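Local atomic coordinates of malyl-CoA lyase/beta-methylmalyl-CoA lyase (Methylobacterium extorquens, PDB entry 5UGR), a protein that belongs to the HpcH/HpaI aldolase/citrate lyase family, is built on a TIM barrel and carries a bound magnesium ion. Residues I59-N64 against D91-P97; K71-I77 against R98-I104. One frame throughout, in Å; residues are numbered along the deposited sequence.

How the contacts relate
Both contacts join successive beta-alpha units of the barrel, contact 1 in its outer layer of helices and contact 2 in the wall of parallel strands. Contact 2 is the buried one, with no exposed residue among those that touch, and rests on backbone hydrogen bonds backed by the Asp-100 carboxylate and Arg-98 guanidinium; contact 1 is partly buried, mostly aliphatic, and has a single hydrogen bond at the C-terminal ends of its helices. The two lie about 10 Å apart, centre to centre, and meet directly: Ile-59 CG2 packs on Ile-75 CG2 at 3.8 Å, and Val-93 CG2 on Ile-102 CD1 at 4.0 Å. Helix 85-95 is the crossover that links the paired strands 72-76 and 101-104.

Contact 1 of 2, residues I59-N64 against D91-P97; sequences IIQALN and DIVEACP
Ile-60 packs against Ile-92, Ala-95 and Cys-96 where two neighbouring helices of the TIM-barrel shell, 52-65 and 85-95, run side by side. The short helical segments are nearly parallel, their directions 27° apart and their axes 10.0 Å from each other at the closest. Ile-60 reaches across with every atom of its side chain. CB lies near the sulfur of Cys-96. From there CG2, anti to the backbone N, touches both that sulfur and Ala-95 CB, while CG1 takes the other branch and meets Ile-92 CG1 at 3.8 Å. CD1 extends onward to the turn of Asp-91, resting on its carbonyl oxygen and its CB; the carboxylate of Asp-91 turns instead to a salt bridge with Arg-87.

Ile-92 is shared by three residues, each meeting a different carbon. Its CD1 meets Ile-59 CG2, and its CG2 is touched by Leu-63 CD1 at 3.8 Å, the two side chains crossing at about a right angle. On the barrel side Ile-59 and Leu-63 also pack on Leu-41 of strand 38-42, and Ile-59 and Ile-92 on Leu-43.

Cys-96, the first residue to leave helical geometry, turns its thiol back into the interface, SG lying 3.7 Å from Ile-60 CA. Beyond it the character becomes polar. Asn-64 lays its amide alongside the end of helix 85-95, and ND2 donates to Ala-95 O at 3.2 Å, with the oxygen close to the amide plane but the nitrogen standing 47° out of the carbonyl plane.

Contact 2 of 2, residues K71-I77 against R98-I104; sequences KTMMIRI and RLDMILI
Strands 72-76 and 101-104 pair in parallel, with Met-74, Ile-75 and Arg-76 opposite Met-101, Ile-102 and Leu-103, and their short axes differ by 33° in direction. Hydrogen bonds alternate between Ile-75 and, just past the strand end, Ile-77 on one side and Met-101 and Leu-103 on the other, that from Leu-103 N to Ile-75 O measuring 2.8 Å. At the start of the pairing Met-73 O accepts from both Asp-100 N and Met-101 N.

Here side chains take over from the backbone. Asp-100 OD2 receives Met-73 N at 2.8 Å on its anti lone pair, in a nearly straight bond (170°), and also a salt bridge from Arg-98 NH1, which arrives 37° above the carboxylate plane. This charge pairing probably favours an ionised Asp-100. The other oxygen, OD1, pairs with Lys-131. A bend about the CB-CG bond of Arg-98 brings its NH2 to Lys-71 O at 2.9 Å, on a lone pair in the carbonyl plane. NH2 also donates to Gly-69 O, so bonds to Lys-71, Gly-69 and Asp-100 hold the guanidinium's rotation. Met-73 CG lies over a face of the group, 3.5 Å from Arg-98 NH1.

On one face of the sheet Leu-103 lies side by side with Arg-76, Leu-103 CD2 being 4.0 Å from Arg-76 CB, while Arg-76 NE pairs with Asp-42. On the other, Ile-75 CG2 meets Leu-99 CD1 at 3.9 Å, and Ile-77 CD1 packs on Ile-102 CG2.

The Met-74, Arg-76 and Leu-103 face looks into the barrel, touching Phe-40 of strand 38-42, with a magnesium ion about 4 Å from the nearest atom of the Arg-76 side chain; the isoleucine face is covered by helix 85-95, through Val-89, Ile-92 and Val-93, completing a beta-alpha-beta crossover.

Contact 1 of 2, residues I59-N64 against D91-P97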
# COMPACT_ATOMS: atom_id res chain seq x y z
N ILE A 59 -17.02 -24.75 -29.40
CA ILE A 59 -16.95 -23.30 -29.48
C ILE A 59 -16.05 -22.74 -30.59
O ILE A 59 -16.35 -21.76 -31.25
CB ILE A 59 -16.53 -22.75 -28.06
CG1 ILE A 59 -17.74 -22.88 -27.12
CG2 ILE A 59 -16.07 -21.29 -28.15
CD1 ILE A 59 -17.47 -22.59 -25.65
N ILE A 60 -14.94 -23.43 -30.84
CA ILE A 60 -14.09 -23.04 -31.93
C ILE A 60 -14.88 -23.11 -33.25
O ILE A 60 -14.85 -22.19 -34.07
CB ILE A 60 -12.83 -23.94 -31.97
CG1 ILE A 60 -11.88 -23.55 -30.81
CG2 ILE A 60 -12.12 -23.76 -33.31
CD1 ILE A 60 -10.71 -24.48 -30.60
N GLN A 61 -15.60 -24.21 -33.43
CA GLN A 61 -16.39 -24.40 -34.66
C GLN A 61 -17.48 -23.31 -34.74
O GLN A 61 -17.66 -22.66 -35.80
CB GLN A 61 -16.99 -25.85 -34.71
CG GLN A 61 -18.13 -25.97 -35.72
CD GLN A 61 -18.56 -27.39 -36.00
OE1 GLN A 61 -18.59 -27.78 -37.14
NE2 GLN A 61 -18.93 -28.15 -34.96
N ALA A 62 -18.15 -23.05 -33.58
CA ALA A 62 -19.24 -22.08 -33.60
C ALA A 62 -18.71 -20.66 -33.90
O ALA A 62 -19.31 -19.93 -34.72
CB ALA A 62 -19.98 -22.09 -32.27
N LEU A 63 -17.61 -20.26 -33.27
CA LEU A 63 -17.07 -18.95 -33.53
C LEU A 63 -16.59 -18.76 -34.95
O LEU A 63 -16.69 -17.67 -35.51
CB LEU A 63 -15.92 -18.60 -32.56
CG LEU A 63 -16.33 -18.29 -31.13
CD1 LEU A 63 -15.10 -18.33 -30.26
CD2 LEU A 63 -16.99 -16.94 -31.09
N ASN A 64 -16.09 -19.84 -35.56
CA ASN A 64 -15.58 -19.75 -36.92
C ASN A 64 -16.60 -19.90 -38.00
O ASN A 64 -16.40 -19.35 -39.11
CB ASN A 64 -14.50 -20.80 -37.06
CG ASN A 64 -13.21 -20.37 -36.39
OD1 ASN A 64 -12.99 -19.20 -36.08
ND2 ASN A 64 -12.35 -21.31 -36.19
N ASP A 91 -6.28 -22.46 -27.14
CA ASP A 91 -6.89 -23.07 -28.34
C ASP A 91 -7.86 -22.10 -29.03
O ASP A 91 -7.87 -21.97 -30.25
CB ASP A 91 -7.61 -24.36 -28.02
CG ASP A 91 -6.69 -25.47 -27.63
OD1 ASP A 91 -5.46 -25.31 -27.66
OD2 ASP A 91 -7.23 -26.59 -27.43
N ILE A 92 -8.67 -21.40 -28.25
CA ILE A 92 -9.68 -20.53 -28.85
C ILE A 92 -9.08 -19.25 -29.36
O ILE A 92 -9.45 -18.83 -30.49
CB ILE A 92 -10.89 -20.30 -27.92
CG1 ILE A 92 -11.52 -21.62 -27.54
CG2 ILE A 92 -11.88 -19.32 -28.52
CD1 ILE A 92 -12.48 -21.64 -26.35
N VAL A 93 -8.18 -18.61 -28.59
CA VAL A 93 -7.64 -17.37 -29.10
C VAL A 93 -6.78 -17.65 -30.35
O VAL A 93 -6.83 -16.87 -31.33
CB VAL A 93 -6.89 -16.54 -28.02
CG1 VAL A 93 -6.29 -15.27 -28.59
CG2 VAL A 93 -7.82 -16.21 -26.86
N GLU A 94 -6.06 -18.76 -30.37
CA GLU A 94 -5.26 -19.08 -31.58
C GLU A 94 -6.14 -19.25 -32.80
O GLU A 94 -5.78 -18.78 -33.87
CB GLU A 94 -4.40 -20.32 -31.35
CG GLU A 94 -3.14 -20.08 -30.54
CD GLU A 94 -2.25 -21.31 -30.41
OE1 GLU A 94 -2.61 -22.41 -30.88
OE2 GLU A 94 -1.13 -21.12 -29.85
N ALA A 95 -7.29 -19.93 -32.62
CA ALA A 95 -8.12 -20.39 -33.76
C ALA A 95 -9.20 -19.44 -34.22
O ALA A 95 -9.73 -19.65 -35.31
CB ALA A 95 -8.72 -21.74 -33.44
N CYS A 96 -9.55 -18.44 -33.39
CA CYS A 96 -10.84 -17.76 -33.59
C CYS A 96 -10.71 -16.25 -33.59
O CYS A 96 -10.98 -15.59 -32.57
CB CYS A 96 -11.85 -18.21 -32.54
SG CYS A 96 -12.15 -19.97 -32.40
N PRO A 97 -10.32 -15.66 -34.73
CA PRO A 97 -10.29 -14.19 -34.87
C PRO A 97 -11.64 -13.50 -34.51
O PRO A 97 -11.63 -12.34 -34.13
CB PRO A 97 -9.99 -13.96 -36.37
CG PRO A 97 -9.43 -15.23 -36.85
CD PRO A 97 -9.84 -16.33 -35.95

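Contact 2 of 2, residues K71-I77 against R98-I104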
# COMPACT_ATOMS: atom_id res chain seq x y z
N LYS A 71 -22.71 -8.82 -33.00
CA LYS A 71 -22.73 -9.10 -31.54
C LYS A 71 -21.34 -9.04 -30.95
O LYS A 71 -20.35 -9.38 -31.61
CB LYS A 71 -23.38 -10.46 -31.26
CG LYS A 71 -24.90 -10.48 -31.59
CD LYS A 71 -25.34 -11.89 -31.37
CE LYS A 71 -26.79 -12.10 -31.59
NZ LYS A 71 -27.13 -11.90 -33.01
N THR A 72 -21.24 -8.60 -29.70
CA THR A 72 -19.98 -8.75 -28.96
C THR A 72 -19.90 -10.22 -28.52
O THR A 72 -20.72 -10.66 -27.71
CB THR A 72 -19.90 -7.82 -27.77
OG1 THR A 72 -20.00 -6.45 -28.20
CG2 THR A 72 -18.63 -8.01 -26.98
N MET A 73 -18.89 -10.93 -29.03
CA MET A 73 -18.77 -12.37 -28.80
C MET A 73 -17.67 -12.64 -27.78
O MET A 73 -16.52 -12.18 -27.91
CB MET A 73 -18.48 -13.10 -30.12
CG MET A 73 -19.65 -13.09 -31.08
SD MET A 73 -21.22 -13.70 -30.39
CE MET A 73 -20.73 -15.36 -29.85
N MET A 74 -18.05 -13.42 -26.76
CA MET A 74 -17.20 -13.68 -25.61
C MET A 74 -17.15 -15.17 -25.30
O MET A 74 -18.06 -15.91 -25.68
CB MET A 74 -17.78 -12.88 -24.42
CG MET A 74 -16.94 -12.79 -23.14
SD MET A 74 -17.37 -11.32 -22.16
CE MET A 74 -19.08 -11.69 -21.73
N ILE A 75 -16.12 -15.60 -24.58
CA ILE A 75 -16.13 -16.91 -23.95
C ILE A 75 -15.95 -16.73 -22.44
O ILE A 75 -15.20 -15.84 -22.00
CB ILE A 75 -15.01 -17.82 -24.47
CG1 ILE A 75 -13.59 -17.18 -24.39
CG2 ILE A 75 -15.31 -18.28 -25.89
CD1 ILE A 75 -12.40 -17.99 -24.83
N ARG A 76 -16.67 -17.57 -21.68
CA ARG A 76 -16.42 -17.67 -20.23
C ARG A 76 -15.47 -18.87 -20.06
O ARG A 76 -15.84 -20.03 -20.27
CB ARG A 76 -17.63 -17.80 -19.38
CG ARG A 76 -17.24 -17.90 -17.88
CD ARG A 76 -18.40 -17.76 -16.92
NE ARG A 76 -19.44 -18.79 -17.06
CZ ARG A 76 -20.56 -18.82 -16.35
NH1 ARG A 76 -20.77 -17.90 -15.42
NH2 ARG A 76 -21.55 -19.70 -16.60
N ILE A 77 -14.19 -18.53 -19.82
CA ILE A 77 -13.17 -19.52 -19.57
C ILE A 77 -13.32 -20.19 -18.23
O ILE A 77 -14.04 -19.71 -17.37
CB ILE A 77 -11.74 -18.97 -19.75
CG1 ILE A 77 -11.44 -17.83 -18.74
CG2 ILE A 77 -11.56 -18.44 -21.16
CD1 ILE A 77 -10.04 -17.31 -18.82
N ARG A 98 -12.77 -14.18 -34.69
CA ARG A 98 -14.10 -13.59 -34.40
C ARG A 98 -14.29 -13.23 -32.94
O ARG A 98 -15.09 -12.38 -32.61
CB ARG A 98 -15.23 -14.48 -34.91
CG ARG A 98 -16.65 -13.97 -34.69
CD ARG A 98 -16.86 -12.68 -35.42
NE ARG A 98 -18.15 -12.05 -35.23
CZ ARG A 98 -18.44 -11.30 -34.15
NH1 ARG A 98 -17.57 -11.19 -33.15
NH2 ARG A 98 -19.63 -10.70 -34.07
N LEU A 99 -13.58 -13.92 -32.05
CA LEU A 99 -13.72 -13.64 -30.62
C LEU A 99 -13.40 -12.17 -30.34
O LEU A 99 -12.35 -11.66 -30.75
CB LEU A 99 -12.80 -14.56 -29.83
CG LEU A 99 -13.00 -14.51 -28.33
CD1 LEU A 99 -14.36 -15.00 -27.87
CD2 LEU A 99 -11.85 -15.25 -27.62
N ASP A 100 -14.29 -11.55 -29.55
CA ASP A 100 -14.10 -10.18 -29.13
C ASP A 100 -13.56 -10.02 -27.68
O ASP A 100 -12.76 -9.09 -27.42
CB ASP A 100 -15.41 -9.39 -29.22
CG ASP A 100 -15.95 -9.31 -30.66
OD1 ASP A 100 -15.16 -8.89 -31.56
OD2 ASP A 100 -17.14 -9.66 -30.83
N MET A 101 -14.01 -10.91 -26.79
CA MET A 101 -13.73 -10.71 -25.37
C MET A 101 -13.62 -12.03 -24.65
O MET A 101 -14.12 -13.06 -25.11
CB MET A 101 -14.85 -9.89 -24.71
CG MET A 101 -14.96 -8.43 -25.23
SD MET A 101 -16.14 -7.44 -24.28
CE MET A 101 -15.20 -7.29 -22.75
N ILE A 102 -12.96 -11.96 -23.49
CA ILE A 102 -12.91 -13.09 -22.55
C ILE A 102 -13.53 -12.66 -21.21
O ILE A 102 -13.23 -11.55 -20.73
CB ILE A 102 -11.44 -13.54 -22.33
CG1 ILE A 102 -10.90 -14.20 -23.60
CG2 ILE A 102 -11.33 -14.49 -21.14
CD1 ILE A 102 -9.41 -14.49 -23.61
N LEU A 103 -14.45 -13.49 -20.74
CA LEU A 103 -15.09 -13.35 -19.43
C LEU A 103 -14.32 -14.28 -18.46
O LEU A 103 -14.30 -15.51 -18.61
CB LEU A 103 -16.58 -13.69 -19.49
CG LEU A 103 -17.34 -13.84 -18.19
CD1 LEU A 103 -17.14 -12.61 -17.30
CD2 LEU A 103 -18.82 -14.05 -18.48
N ILE A 104 -13.66 -13.65 -17.49
CA ILE A 104 -12.80 -14.34 -16.54
C ILE A 104 -13.66 -14.57 -15.28
O ILE A 104 -14.14 -13.60 -14.67
CB ILE A 104 -11.56 -13.54 -16.14
CG1 ILE A 104 -10.78 -13.06 -17.37
CG2 ILE A 104 -10.66 -14.36 -15.23
CD1 ILE A 104 -9.70 -12.03 -17.06